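Local structure of NleG5-1 effector (Enterobacteria phage YYZ-2008, 5VGC) at residues Gly13-Ser18 against Gly74-Glu79; Glu43-Ile48 against Ser60-Gly65; Arg141-Thr146 against Met166-Met171; Asp152-Arg157 against Ser193-Arg198. The protein probably acts as a ubiquitin-protein ligase of the NleG effector family, using a RING-like C-terminal region, and binds calcium ions. The protein carries 1 engineered substitution. All blocks are in the same frame, centred on the assembly; numbering follows the deposited sequence.

Interaction 1 (Gly13-Ser18 against Gly74-Glu79); sequences GVSFLS and GLQYIE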
# COMPACT_ATOMS: atom_id res chain seq x y z
N GLY A 13 24.06 -7.81 -35.51
CA GLY A 13 23.00 -8.80 -35.60
C GLY A 13 22.21 -9.07 -34.33
O GLY A 13 21.41 -10.01 -34.29
N VAL A 14 22.43 -8.27 -33.29
CA VAL A 14 21.77 -8.47 -31.99
C VAL A 14 21.49 -7.13 -31.29
O VAL A 14 22.15 -6.11 -31.57
CB VAL A 14 22.60 -9.38 -31.05
CG1 VAL A 14 22.48 -10.85 -31.46
CG2 VAL A 14 24.07 -8.95 -31.03
N SER A 15 20.54 -7.16 -30.36
CA SER A 15 20.05 -5.93 -29.70
C SER A 15 20.77 -5.54 -28.39
O SER A 15 20.33 -4.61 -27.69
CB SER A 15 18.53 -6.01 -29.49
OG SER A 15 18.11 -7.33 -29.25
N PHE A 16 21.87 -6.22 -28.06
CA PHE A 16 22.72 -5.84 -26.91
C PHE A 16 24.15 -5.42 -27.30
O PHE A 16 24.65 -5.73 -28.37
CB PHE A 16 22.76 -6.96 -25.86
CG PHE A 16 23.13 -8.31 -26.41
CD1 PHE A 16 24.46 -8.70 -26.46
CD2 PHE A 16 22.15 -9.19 -26.87
CE1 PHE A 16 24.81 -9.95 -26.96
CE2 PHE A 16 22.49 -10.43 -27.37
CZ PHE A 16 23.82 -10.81 -27.42
N LEU A 17 24.79 -4.71 -26.39
CA LEU A 17 26.18 -4.29 -26.46
C LEU A 17 27.04 -5.21 -25.58
O LEU A 17 26.52 -5.93 -24.69
CB LEU A 17 26.32 -2.86 -25.91
CG LEU A 17 25.33 -1.79 -26.32
CD1 LEU A 17 25.54 -0.55 -25.46
CD2 LEU A 17 25.48 -1.43 -27.78
N SER A 18 28.36 -5.14 -25.81
CA SER A 18 29.34 -5.91 -25.05
C SER A 18 29.51 -5.40 -23.62
O SER A 18 29.05 -4.30 -23.29
CB SER A 18 30.71 -5.87 -25.74
OG SER A 18 30.64 -6.40 -27.05
N GLY A 74 17.47 1.70 -32.40
CA GLY A 74 17.72 2.74 -31.40
C GLY A 74 16.97 2.49 -30.10
O GLY A 74 17.56 2.50 -29.00
N LEU A 75 15.67 2.24 -30.23
CA LEU A 75 14.83 1.92 -29.06
C LEU A 75 15.33 0.67 -28.30
O LEU A 75 15.39 0.67 -27.06
CB LEU A 75 13.36 1.79 -29.45
CG LEU A 75 12.66 3.11 -29.87
CD1 LEU A 75 11.26 2.84 -30.39
CD2 LEU A 75 12.61 4.11 -28.72
N GLN A 76 15.71 -0.37 -29.05
CA GLN A 76 16.31 -1.57 -28.45
C GLN A 76 17.58 -1.19 -27.67
O GLN A 76 17.76 -1.60 -26.51
CB GLN A 76 16.60 -2.66 -29.48
CG GLN A 76 15.35 -3.28 -30.10
CD GLN A 76 15.64 -4.35 -31.15
OE1 GLN A 76 16.63 -4.27 -31.90
NE2 GLN A 76 14.77 -5.34 -31.23
N TYR A 77 18.45 -0.40 -28.31
CA TYR A 77 19.67 0.03 -27.62
C TYR A 77 19.39 0.87 -26.38
O TYR A 77 20.11 0.74 -25.39
CB TYR A 77 20.65 0.73 -28.58
CG TYR A 77 21.45 -0.24 -29.46
CD1 TYR A 77 22.12 -1.35 -28.91
CD2 TYR A 77 21.53 -0.05 -30.84
CE1 TYR A 77 22.83 -2.22 -29.71
CE2 TYR A 77 22.26 -0.92 -31.65
CZ TYR A 77 22.91 -2.00 -31.07
OH TYR A 77 23.64 -2.88 -31.85
N ILE A 78 18.35 1.71 -26.43
CA ILE A 78 17.90 2.43 -25.22
C ILE A 78 17.44 1.44 -24.15
O ILE A 78 17.82 1.58 -22.99
CB ILE A 78 16.78 3.47 -25.48
CG1 ILE A 78 17.32 4.62 -26.32
CG2 ILE A 78 16.24 4.03 -24.14
CD1 ILE A 78 16.31 5.68 -26.69
N GLU A 79 16.63 0.46 -24.55
CA GLU A 79 16.22 -0.58 -23.60
C GLU A 79 17.44 -1.23 -22.94
O GLU A 79 17.49 -1.35 -21.71
CB GLU A 79 15.33 -1.63 -24.25
CG GLU A 79 13.86 -1.36 -24.01
CD GLU A 79 12.98 -2.45 -24.56
OE1 GLU A 79 11.84 -2.14 -25.00
OE2 GLU A 79 13.44 -3.61 -24.56
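Leu17 reaches across to Tyr77 where the loop ahead of helix 22-34 lies against the middle of helix 68-85, a loop-on-helix packing that ties the N-terminal end of the chain to the sheet-and-helix part of the N-terminal lobe. The tight half is apolar. Leu17 uses one branch: its CD2 sits 3.4 Å from Tyr77 CE1, approaching the ring obliquely. The Tyr77 side chain leaves the helix with CG anti to the carbonyl carbon (chi1 -78°), which lays the ring along the bend of the loop. There the loop backbone takes over from the leucine. Ser15 O lies 3.9 Å from Tyr77 CD1, while Phe16 O meets the ring edge, 4.2 Å from Tyr77 CE1. Both Leu17 and Tyr77 are buried, and Leu41 of strand 37-41 packs on the two of them; His80, one helical turn further along, adds to the cover on Leu17.

The other half is looser. No hydrogen bond joins the two segments. Phe16 turns its CB away from the helix and is exposed, and the partly exposed Ser15 and Gln76 meet at the margin. Gln76 runs out extended beyond CG, bringing its amide alongside the serine: OE1 of Gln76 stops 3.5 Å from Ser15 CB.

Interaction 2 (Glu43-Ile48 against Ser60-Gly65); sequences ELMVSI and SLNQDG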
# COMPACT_ATOMS: atom_id res chain seq x y z
N GLU A 43 26.48 6.39 -35.11
CA GLU A 43 26.45 7.85 -35.15
C GLU A 43 24.99 8.27 -34.95
O GLU A 43 24.40 8.97 -35.78
CB GLU A 43 27.07 8.39 -36.45
CG GLU A 43 28.57 8.13 -36.57
CD GLU A 43 29.34 9.20 -37.33
OE1 GLU A 43 28.99 10.40 -37.26
OE2 GLU A 43 30.33 8.85 -38.01
N LEU A 44 24.43 7.83 -33.82
CA LEU A 44 23.07 8.17 -33.38
C LEU A 44 23.14 8.74 -31.97
O LEU A 44 23.91 8.25 -31.12
CB LEU A 44 22.14 6.95 -33.37
CG LEU A 44 21.74 6.25 -34.68
CD1 LEU A 44 22.84 5.32 -35.15
CD2 LEU A 44 20.43 5.48 -34.50
N MET A 45 22.33 9.77 -31.72
CA MET A 45 22.25 10.45 -30.42
C MET A 45 21.19 9.77 -29.55
O MET A 45 20.08 9.49 -30.03
CB MET A 45 21.83 11.92 -30.60
CG MET A 45 22.71 12.79 -31.49
SD MET A 45 21.89 14.29 -32.10
CE MET A 45 21.45 15.15 -30.59
N VAL A 46 21.52 9.51 -28.28
CA VAL A 46 20.52 9.13 -27.26
C VAL A 46 20.77 9.93 -25.98
O VAL A 46 21.92 10.11 -25.56
CB VAL A 46 20.49 7.61 -26.93
CG1 VAL A 46 19.66 6.85 -27.95
CG2 VAL A 46 21.88 7.02 -26.84
N SER A 47 19.68 10.40 -25.37
CA SER A 47 19.76 11.26 -24.18
C SER A 47 19.26 10.49 -22.97
O SER A 47 18.10 10.06 -22.94
CB SER A 47 18.94 12.53 -24.38
OG SER A 47 19.12 13.42 -23.29
N ILE A 48 20.13 10.32 -21.98
CA ILE A 48 19.76 9.68 -20.73
C ILE A 48 19.49 10.78 -19.70
O ILE A 48 20.38 11.61 -19.42
CB ILE A 48 20.86 8.74 -20.21
CG1 ILE A 48 21.34 7.78 -21.31
CG2 ILE A 48 20.39 7.95 -19.01
CD1 ILE A 48 20.25 7.06 -22.08
N SER A 60 15.92 8.70 -24.06
CA SER A 60 15.12 9.17 -25.19
C SER A 60 15.99 9.27 -26.43
O SER A 60 17.21 9.50 -26.33
CB SER A 60 14.47 10.52 -24.88
OG SER A 60 15.44 11.52 -24.62
N LEU A 61 15.36 9.11 -27.60
CA LEU A 61 16.04 9.14 -28.89
C LEU A 61 15.81 10.47 -29.61
O LEU A 61 14.78 10.66 -30.27
CB LEU A 61 15.56 7.96 -29.74
CG LEU A 61 16.34 7.64 -31.02
CD1 LEU A 61 17.72 7.10 -30.71
CD2 LEU A 61 15.58 6.65 -31.89
N ASN A 62 16.76 11.39 -29.50
CA ASN A 62 16.75 12.65 -30.26
C ASN A 62 16.96 12.33 -31.75
O ASN A 62 18.09 12.33 -32.24
CB ASN A 62 17.85 13.63 -29.77
CG ASN A 62 17.54 14.27 -28.42
OD1 ASN A 62 18.36 14.23 -27.51
ND2 ASN A 62 16.35 14.86 -28.29
N GLN A 63 15.85 12.06 -32.45
CA GLN A 63 15.87 11.63 -33.85
C GLN A 63 14.89 12.46 -34.68
O GLN A 63 13.98 13.07 -34.13
CB GLN A 63 15.50 10.15 -33.97
CG GLN A 63 14.17 9.76 -33.33
CD GLN A 63 13.35 8.76 -34.13
OE1 GLN A 63 12.72 7.87 -33.56
NE2 GLN A 63 13.35 8.90 -35.45
N ASP A 64 15.10 12.46 -36.00
CA ASP A 64 14.23 13.17 -36.94
C ASP A 64 14.24 12.51 -38.32
O ASP A 64 15.27 12.49 -38.99
CB ASP A 64 14.65 14.65 -37.07
CG ASP A 64 13.92 15.56 -36.09
OD1 ASP A 64 12.74 15.90 -36.36
OD2 ASP A 64 14.52 15.94 -35.07
N GLY A 65 13.08 11.96 -38.72
CA GLY A 65 12.89 11.39 -40.05
C GLY A 65 13.76 10.20 -40.43
O GLY A 65 14.00 9.97 -41.62
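Ser47 and Ser60 face each other as an antiparallel hydrogen-bonded pair, Ser47 N giving to Ser60 O at 2.8 Å (171°) and Ser60 N returning to Ser47 O at 2.8 Å (163°). Beyond this pair the backbones separate: Met45 O and Asn62 N are 3.9 Å apart and not bonded, and the second segment leaves the sheet through an inverse gamma turn centred on Asn62.

The side chains sort onto two sides. Val46 and Leu61 meet on the side of helix 68-85, where both pack on Ile78. Leu61 has CG anti to its backbone N (chi1 -168°), and from there its CD1 reaches back to Val46 CG1 at 3.4 Å and also touches Met45 O. The two serines share the other side with Asn62. Ser60 OG makes a weak bond to Ser47 O at 3.5 Å, a second, weaker donor at the carbonyl already taken by Ser60 N. Asn62 sets its OD1 3.6 Å from Ser47 CB, but the true polar partner of that oxygen is Gln38 NE2 on the neighbouring strand 37-41, so the asparagine reaches past strand 44-50. Further out, the exposed Met45 curls its CE to 4.0 Å from Asn62 CB. This is where strand 57-60 ends, an outer strand of a three-stranded antiparallel meander in the order 37-41, 44-50, 57-60.

Interaction 3 (Arg141-Thr146 against Met166-Met171); sequences RTCPVT and MLYDKM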
# COMPACT_ATOMS: atom_id res chain seq x y z
N ARG A 141 -28.24 25.44 5.17
CA ARG A 141 -28.77 25.24 3.82
C ARG A 141 -27.68 25.13 2.76
O ARG A 141 -27.97 24.61 1.69
CB ARG A 141 -29.76 26.35 3.43
CG ARG A 141 -31.08 26.27 4.19
CD ARG A 141 -32.20 27.17 3.67
NE ARG A 141 -33.48 26.44 3.77
CZ ARG A 141 -34.30 26.11 2.76
NH1 ARG A 141 -34.06 26.44 1.50
NH2 ARG A 141 -35.42 25.44 3.04
N THR A 142 -26.45 25.59 3.03
CA THR A 142 -25.42 25.68 1.98
C THR A 142 -24.39 24.54 2.02
O THR A 142 -23.87 24.22 3.08
CB THR A 142 -24.64 26.99 2.04
OG1 THR A 142 -23.87 27.03 3.25
CG2 THR A 142 -25.59 28.19 1.97
N CYS A 143 -24.11 23.97 0.85
CA CYS A 143 -23.17 22.85 0.71
C CYS A 143 -21.74 23.25 1.01
O CYS A 143 -21.27 24.28 0.52
CB CYS A 143 -23.29 22.26 -0.70
SG CYS A 143 -22.00 21.09 -1.18
N PRO A 144 -21.01 22.43 1.81
CA PRO A 144 -19.60 22.78 2.11
C PRO A 144 -18.66 22.74 0.91
O PRO A 144 -17.62 23.40 0.95
CB PRO A 144 -19.18 21.75 3.15
CG PRO A 144 -20.44 21.12 3.64
CD PRO A 144 -21.42 21.20 2.50
N VAL A 145 -19.04 22.00 -0.15
CA VAL A 145 -18.26 21.95 -1.37
C VAL A 145 -18.65 23.09 -2.31
O VAL A 145 -17.80 23.90 -2.66
CB VAL A 145 -18.40 20.57 -2.06
CG1 VAL A 145 -17.59 20.50 -3.34
CG2 VAL A 145 -17.96 19.46 -1.11
N THR A 146 -19.91 23.17 -2.73
CA THR A 146 -20.32 24.22 -3.72
C THR A 146 -20.42 25.62 -3.11
O THR A 146 -20.36 26.59 -3.86
CB THR A 146 -21.68 23.95 -4.36
OG1 THR A 146 -22.62 23.79 -3.31
CG2 THR A 146 -21.63 22.71 -5.23
N MET A 166 -24.31 16.82 7.49
CA MET A 166 -24.43 18.06 6.76
C MET A 166 -25.04 17.81 5.42
O MET A 166 -25.01 16.68 4.90
CB MET A 166 -23.07 18.72 6.65
CG MET A 166 -22.58 19.21 8.02
SD MET A 166 -21.52 20.66 7.95
CE MET A 166 -20.02 20.01 7.22
N LEU A 167 -25.63 18.87 4.90
CA LEU A 167 -26.31 18.86 3.62
C LEU A 167 -25.30 19.16 2.53
O LEU A 167 -24.67 20.20 2.57
CB LEU A 167 -27.42 19.92 3.61
CG LEU A 167 -28.21 20.04 2.30
CD1 LEU A 167 -28.91 18.71 2.00
CD2 LEU A 167 -29.21 21.19 2.38
N TYR A 168 -25.15 18.25 1.57
CA TYR A 168 -24.28 18.45 0.42
C TYR A 168 -25.09 18.45 -0.88
O TYR A 168 -26.18 17.84 -0.96
CB TYR A 168 -23.21 17.33 0.33
CG TYR A 168 -22.26 17.30 1.50
CD1 TYR A 168 -22.64 16.77 2.72
CD2 TYR A 168 -20.97 17.78 1.39
CE1 TYR A 168 -21.79 16.75 3.79
CE2 TYR A 168 -20.10 17.75 2.47
CZ TYR A 168 -20.53 17.23 3.68
OH TYR A 168 -19.71 17.19 4.80
N ASP A 169 -24.54 19.11 -1.89
CA ASP A 169 -25.03 19.01 -3.25
C ASP A 169 -24.74 17.60 -3.79
O ASP A 169 -23.57 17.11 -3.82
CB ASP A 169 -24.36 20.07 -4.15
CG ASP A 169 -25.11 20.30 -5.46
OD1 ASP A 169 -25.27 19.35 -6.23
OD2 ASP A 169 -25.52 21.45 -5.72
N LYS A 170 -25.83 16.97 -4.24
CA LYS A 170 -25.80 15.63 -4.81
C LYS A 170 -24.66 15.45 -5.82
O LYS A 170 -23.84 14.50 -5.73
CB LYS A 170 -27.14 15.34 -5.48
CG LYS A 170 -27.32 13.93 -6.00
CD LYS A 170 -28.60 13.85 -6.80
CE LYS A 170 -28.69 12.51 -7.48
NZ LYS A 170 -29.81 12.45 -8.45
N MET A 171 -24.59 16.38 -6.78
CA MET A 171 -23.57 16.37 -7.83
C MET A 171 -22.16 16.41 -7.21
O MET A 171 -21.24 15.72 -7.70
CB MET A 171 -23.76 17.54 -8.80
CG MET A 171 -25.06 17.51 -9.63
SD MET A 171 -25.41 18.91 -10.75
CE MET A 171 -25.94 20.16 -9.59
O HOH W 1 -24.11 22.05 4.69
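Cys143 points into strand 164-169 just where that strand gives way to helix 170-178. Its CB lies 3.6 Å from Asp169 N, and with SG anti to the backbone N (chi1 168°) the sulfur continues to the same amide, which donates to it at 3.3 Å in an almost straight bond (177°). Thr146 N, from the cysteine's own loop, also donates to SG at 3.3 Å; Val145 N adds a weak third bond. One sulfur thus gathers the loop and pins it to the strand end.

Next door, Pro144 lays its CD over a face of the Tyr168 ring, a CH-pi contact 3.9 Å from the centroid, while its CG touches Tyr168 CE2 and Met166 CE. Thr146 CG2 packs on Asp169 CB at 3.9 Å. At the far end a water donates to both Thr142 O and Leu167 O. Asp169 itself stands at the N-cap of helix 170-178, its OD1 weakly accepting from Met171 N.

A Cys-Pro-Val-Thr turn whose amides converge on the sulfur resembles the knuckles of RING domains; here N-H...S hydrogen bonds hold it, with no metal on the sulfur, consistent with a U-box-like fold.

Interaction 4 (Asp152-Arg157 against Ser193-Arg198); sequences DGVFMR and SMIVGR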
# COMPACT_ATOMS: atom_id res chain seq x y z
N ASP A 152 -31.04 19.64 -5.43
CA ASP A 152 -31.04 18.26 -4.92
C ASP A 152 -29.95 18.11 -3.89
O ASP A 152 -28.77 18.25 -4.21
CB ASP A 152 -30.85 17.27 -6.07
CG ASP A 152 -31.96 17.39 -7.09
OD1 ASP A 152 -33.13 17.25 -6.68
OD2 ASP A 152 -31.66 17.62 -8.28
N GLY A 153 -30.36 17.82 -2.66
CA GLY A 153 -29.43 17.74 -1.55
C GLY A 153 -29.35 16.34 -0.98
O GLY A 153 -30.28 15.56 -1.15
N VAL A 154 -28.23 16.04 -0.32
CA VAL A 154 -28.02 14.75 0.34
C VAL A 154 -27.37 14.95 1.71
O VAL A 154 -26.42 15.77 1.84
CB VAL A 154 -27.09 13.84 -0.48
CG1 VAL A 154 -26.96 12.47 0.18
CG2 VAL A 154 -27.56 13.68 -1.92
N PHE A 155 -27.86 14.21 2.72
CA PHE A 155 -27.31 14.31 4.07
C PHE A 155 -26.11 13.37 4.18
O PHE A 155 -26.23 12.19 3.85
CB PHE A 155 -28.33 13.92 5.16
CG PHE A 155 -29.30 15.01 5.54
CD1 PHE A 155 -28.90 16.33 5.71
CD2 PHE A 155 -30.63 14.71 5.78
CE1 PHE A 155 -29.81 17.31 6.09
CE2 PHE A 155 -31.54 15.69 6.14
CZ PHE A 155 -31.13 17.00 6.30
N MET A 156 -24.97 13.89 4.66
CA MET A 156 -23.82 13.01 4.94
C MET A 156 -23.26 13.26 6.33
O MET A 156 -23.08 14.42 6.74
CB MET A 156 -22.69 13.18 3.90
CG MET A 156 -21.53 12.22 4.09
SD MET A 156 -20.20 12.46 2.90
CE MET A 156 -20.67 11.31 1.67
N ARG A 157 -22.96 12.17 7.03
CA ARG A 157 -22.40 12.25 8.36
C ARG A 157 -20.98 12.83 8.34
O ARG A 157 -20.25 12.61 7.38
CB ARG A 157 -22.39 10.88 9.03
CG ARG A 157 -23.80 10.43 9.36
CD ARG A 157 -23.91 8.93 9.51
NE ARG A 157 -23.35 8.48 10.77
CZ ARG A 157 -23.17 7.21 11.09
NH1 ARG A 157 -23.50 6.24 10.24
NH2 ARG A 157 -22.65 6.93 12.28
N SER A 193 -22.53 3.87 4.81
CA SER A 193 -23.10 4.14 6.13
C SER A 193 -23.08 5.64 6.50
O SER A 193 -23.89 6.09 7.31
CB SER A 193 -22.39 3.31 7.18
OG SER A 193 -21.02 3.54 7.06
N MET A 194 -22.17 6.41 5.89
CA MET A 194 -22.16 7.88 6.06
C MET A 194 -23.34 8.61 5.39
O MET A 194 -23.65 9.74 5.80
CB MET A 194 -20.85 8.49 5.57
CG MET A 194 -19.62 8.08 6.38
SD MET A 194 -18.12 8.51 5.48
CE MET A 194 -16.91 7.72 6.52
N ILE A 195 -23.96 7.97 4.38
CA ILE A 195 -25.04 8.59 3.60
C ILE A 195 -26.32 8.24 4.30
O ILE A 195 -26.50 7.09 4.70
CB ILE A 195 -25.14 8.05 2.16
CG1 ILE A 195 -23.77 7.96 1.49
CG2 ILE A 195 -26.03 8.93 1.31
CD1 ILE A 195 -23.05 9.26 1.39
N VAL A 196 -27.21 9.22 4.45
CA VAL A 196 -28.47 9.00 5.17
C VAL A 196 -29.63 9.75 4.52
O VAL A 196 -29.42 10.80 3.91
CB VAL A 196 -28.37 9.41 6.67
CG1 VAL A 196 -27.36 8.54 7.40
CG2 VAL A 196 -27.99 10.87 6.85
N GLY A 197 -30.84 9.19 4.65
CA GLY A 197 -32.04 9.80 4.07
C GLY A 197 -32.61 10.92 4.92
O GLY A 197 -32.42 10.97 6.14
N ARG A 198 -33.35 11.82 4.26
CA ARG A 198 -33.94 13.03 4.89
C ARG A 198 -34.62 12.75 6.25
O ARG A 198 -34.48 13.53 7.19
CB ARG A 198 -34.89 13.74 3.91
CG ARG A 198 -36.00 14.63 4.51
CD ARG A 198 -35.37 15.86 5.14
NE ARG A 198 -36.30 16.80 5.80
CZ ARG A 198 -36.18 17.27 7.05
NH1 ARG A 198 -37.08 18.14 7.51
NH2 ARG A 198 -35.19 16.89 7.86
O HOH W 2 -30.36 12.85 2.46
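Phe155 and Val196 are paired through a water: it accepts from Phe155 N at 2.9 Å and donates to Val196 O at 2.7 Å, standing where a direct bond would otherwise close this antiparallel pair. The direct bond of the pair, Val196 N to Phe155 O, is itself long at 3.2 Å. Strand 195-196 is a short, weakly bonded strand beside strand 152-157 in the branched antiparallel sheet of the RING-like domain. The grip tightens one step on, where Arg157 N gives to Met194 O at 2.8 Å, nearly straight at 172°.

The side chains divide between two faces of the sheet. Val154 CG1 meets Ile195 CG2 at 3.8 Å on the face toward helices 111-125 and 170-178; Met156 packs there too, its CG beside Met194 CB, and Leu173 covers Val154, Met156 and Ile195 alike. On the face opposite, Phe155 CB lies 3.5 Å from Val196 CG2. The phenyl ring then turns its edge to the chain of Gly197 and Arg198, with CE2 at 3.8 Å from Arg198 CA, and meets the rings of Phe127 and Phe210.

Ser193, on which Asn54 of the second subunit packs, offers its carbonyl to Arg157. The arginine bends at its third torsion (75°), bringing the edge of the guanidinium to Ser193 O while its NE is held by Ser162 O. Its NH1 bonds Ser193 O at 3.0 Å, from above the carbonyl plane.

Overall arrangement
The four contacts form two pairs at opposite ends of an elongated chain. Interactions 1 and 2 share the N-terminal lobe, their centres 13 Å apart, with interaction 2 nested in the loop that interaction 1 closes. Ile78, on helix 68-85, links them by packing on Val46 and Ser60. Interactions 3 and 4 lie 10 Å apart in the RING-like domain; their segments alternate along the chain, and the neighbouring strands 152-157 and 164-169 join them through probable backbone hydrogen bonds. Between the pairs the centres are 53 to 59 Å apart, with no touch. Each lobe is thus knitted by its own contacts, consistent with a separate N-terminal unit at the other end of the chain from a probable ubiquitin-ligase domain.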